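Local structure of uncharacterized protein (Sulfolobus solfataricus P2, 2QS7) at residues L41-W46 with V100-C105. The protein is of unknown function but belongs to the DsrE/DsrF-like family and is probably an oxidoreductase. Sequence-based numbering, arbitrary orientation. Where two conformers were deposited one is given.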
loop_
_atom_site.group_PDB
_atom_site.type_symbol
_atom_site.label_atom_id
_atom_site.label_comp_id
_atom_site.label_asym_id
_atom_site.label_seq_id
_atom_site.Cartn_x
_atom_site.Cartn_y
_atom_site.Cartn_z
ATOM N N LEU A 41 -5.521 -14.280 -2.009
ATOM C CA LEU A 41 -4.225 -13.626 -2.191
ATOM C C LEU A 41 -3.872 -13.641 -3.660
ATOM O O LEU A 41 -3.976 -14.677 -4.324
ATOM C CB LEU A 41 -3.142 -14.347 -1.403
ATOM C CG LEU A 41 -3.380 -14.495 0.111
ATOM C CD1 LEU A 41 -2.252 -15.377 0.731
ATOM C CD2 LEU A 41 -3.460 -13.162 0.799
ATOM N N PHE A 42 -3.441 -12.490 -4.154
ATOM C CA PHE A 42 -3.011 -12.350 -5.540
ATOM C C PHE A 42 -1.562 -11.879 -5.574
ATOM O O PHE A 42 -1.258 -10.719 -5.258
ATOM C CB PHE A 42 -3.882 -11.355 -6.279
ATOM C CG PHE A 42 -3.549 -11.240 -7.736
ATOM C CD1 PHE A 42 -3.775 -12.291 -8.590
ATOM C CD2 PHE A 42 -3.012 -10.078 -8.259
ATOM C CE1 PHE A 42 -3.479 -12.164 -9.930
ATOM C CE2 PHE A 42 -2.736 -9.968 -9.583
ATOM C CZ PHE A 42 -2.962 -10.992 -10.406
ATOM N N PHE A 43 -0.653 -12.784 -5.950
ATOM C CA PHE A 43 0.759 -12.460 -5.982
ATOM C C PHE A 43 1.149 -11.912 -7.323
ATOM O O PHE A 43 0.966 -12.563 -8.341
ATOM C CB PHE A 43 1.608 -13.663 -5.632
ATOM C CG PHE A 43 1.491 -14.069 -4.208
ATOM C CD1 PHE A 43 0.413 -14.827 -3.788
ATOM C CD2 PHE A 43 2.462 -13.716 -3.280
ATOM C CE1 PHE A 43 0.287 -15.227 -2.463
ATOM C CE2 PHE A 43 2.337 -14.110 -1.933
ATOM C CZ PHE A 43 1.227 -14.866 -1.533
ATOM N N THR A 44 1.716 -10.718 -7.309
ATOM C CA THR A 44 2.074 -10.019 -8.517
ATOM C C THR A 44 3.430 -9.346 -8.335
ATOM O O THR A 44 3.901 -9.162 -7.220
ATOM C CB THR A 44 0.963 -9.008 -8.877
ATOM O OG1 THR A 44 1.185 -8.522 -10.201
ATOM C CG2 THR A 44 0.905 -7.825 -7.874
ATOM N N PHE A 45 4.076 -9.026 -9.432
ATOM C CA PHE A 45 5.401 -8.411 -9.387
ATOM C C PHE A 45 6.338 -9.083 -8.410
ATOM O O PHE A 45 6.618 -10.263 -8.547
ATOM C CB PHE A 45 5.285 -6.887 -9.142
ATOM C CG PHE A 45 4.906 -6.120 -10.374
ATOM C CD1 PHE A 45 3.564 -6.022 -10.767
ATOM C CD2 PHE A 45 5.898 -5.553 -11.187
ATOM C CE1 PHE A 45 3.214 -5.343 -11.956
ATOM C CE2 PHE A 45 5.560 -4.876 -12.368
ATOM C CZ PHE A 45 4.224 -4.772 -12.753
ATOM N N TRP A 46 6.803 -8.355 -7.415
ATOM C CA TRP A 46 7.820 -8.875 -6.502
ATOM C C TRP A 46 7.295 -9.989 -5.624
ATOM O O TRP A 46 8.039 -10.889 -5.214
ATOM C CB TRP A 46 8.371 -7.734 -5.651
ATOM C CG TRP A 46 8.706 -6.548 -6.456
ATOM C CD1 TRP A 46 8.213 -5.292 -6.312
ATOM C CD2 TRP A 46 9.589 -6.511 -7.583
ATOM N NE1 TRP A 46 8.756 -4.464 -7.264
ATOM C CE2 TRP A 46 9.592 -5.191 -8.065
ATOM C CE3 TRP A 46 10.373 -7.472 -8.235
ATOM C CZ2 TRP A 46 10.362 -4.793 -9.167
ATOM C CZ3 TRP A 46 11.116 -7.090 -9.327
ATOM C CH2 TRP A 46 11.117 -5.752 -9.781
ATOM N N VAL A 100 -8.807 -20.211 2.007
ATOM C CA VAL A 100 -7.781 -19.341 1.513
ATOM C C VAL A 100 -7.434 -19.792 0.102
ATOM O O VAL A 100 -7.206 -20.991 -0.130
ATOM C CB VAL A 100 -6.503 -19.398 2.416
ATOM C CG1 VAL A 100 -5.367 -18.528 1.814
ATOM C CG2 VAL A 100 -6.842 -18.983 3.815
ATOM N N LYS A 101 -7.417 -18.837 -0.835
ATOM C CA LYS A 101 -7.053 -19.111 -2.218
ATOM C C LYS A 101 -5.864 -18.246 -2.599
ATOM O O LYS A 101 -5.825 -17.052 -2.280
ATOM C CB LYS A 101 -8.211 -18.828 -3.154
ATOM C CG LYS A 101 -9.404 -19.762 -2.966
ATOM C CD LYS A 101 -9.089 -21.124 -3.492
ATOM C CE LYS A 101 -10.249 -22.096 -3.299
ATOM N NZ LYS A 101 -10.298 -22.684 -1.905
ATOM N N VAL A 102 -4.898 -18.879 -3.254
ATOM C CA VAL A 102 -3.671 -18.240 -3.672
ATOM C C VAL A 102 -3.635 -18.213 -5.166
ATOM O O VAL A 102 -3.696 -19.262 -5.815
ATOM C CB VAL A 102 -2.468 -19.010 -3.116
ATOM C CG1 VAL A 102 -1.136 -18.432 -3.588
ATOM C CG2 VAL A 102 -2.551 -19.013 -1.589
ATOM N N PHE A 103 -3.558 -17.010 -5.705
ATOM C CA PHE A 103 -3.509 -16.773 -7.138
ATOM C C PHE A 103 -2.192 -16.116 -7.530
ATOM O O PHE A 103 -1.653 -15.323 -6.787
ATOM C CB PHE A 103 -4.646 -15.838 -7.554
ATOM C CG PHE A 103 -6.005 -16.393 -7.285
ATOM C CD1 PHE A 103 -6.564 -17.335 -8.136
ATOM C CD2 PHE A 103 -6.693 -16.032 -6.158
ATOM C CE1 PHE A 103 -7.808 -17.875 -7.890
ATOM C CE2 PHE A 103 -7.935 -16.549 -5.905
ATOM C CZ PHE A 103 -8.501 -17.476 -6.780
ATOM N N ALA A 104 -1.728 -16.448 -8.726
ATOM C CA ALA A 104 -0.545 -15.880 -9.315
ATOM C C ALA A 104 -0.974 -15.034 -10.502
ATOM O O ALA A 104 -1.812 -15.438 -11.287
ATOM C CB ALA A 104 0.442 -17.033 -9.788
ATOM N N CYS A 105 -0.380 -13.858 -10.616
ATOM C CA CYS A 105 -0.639 -12.910 -11.682
ATOM C C CYS A 105 -0.026 -13.323 -13.009
ATOM O O CYS A 105 1.191 -13.422 -13.129
ATOM C CB CYS A 105 -0.008 -11.583 -11.281
ATOM S SG CYS A 105 0.043 -10.331 -12.567
#
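With CG anti to the backbone N (chi1 -176°), the ring of Phe42, in one of its two conformers, is carried along its own strand toward the C-terminal end of the neighbouring one, where it meets Phe103. Phe103 turns its CG the other way, beside its backbone N (chi1 -62°), and the two phenylalanine side chains, on the same face of the sheet, cross at about a right angle. CB of Phe103 lies at the edge of the Phe42 ring, near its plane, 3.8 Å from Phe42 CD1. Farther on, Cys105 SG sits obliquely to that ring, 4.9 Å from its centroid, though the detail at this end is doubtful. Leu41, Phe43, Val102 and Ala104 line the other face, where Phe43 CE1 reaches Val102 CG1 at 3.7 Å. Strands 38-43 and 99-105 are neighbours in a Rossmann-like parallel sheet of order 4-3-2-1-5, with helices 19-34 and 87-97 packed on the Leu41 face and Phe132 of helix 129-136 on the Phe42 face. Leu41 and Phe43 each use both N and O, bonding to the residues flanking their partners Val102 and Ala104, the parallel pattern: Leu41 N to Lys101 O (2.8 Å), Phe103 N to Leu41 O (2.7 Å), Phe43 N to Phe103 O (2.9 Å), and Cys105 N to Phe43 O (2.9 Å). The last is the most bent, at 154°. Just past it both strands give way to helices; Cys105 is the N-cap of helix 106-111, its side chain capping a backbone N there, while SG also approaches Thr44 OG1 to 3.2 Å. That hydroxyl is hydrogen-bonded to Thr108 OG1, tying the turn after strand 38-43 to the first turn of helix 106-111.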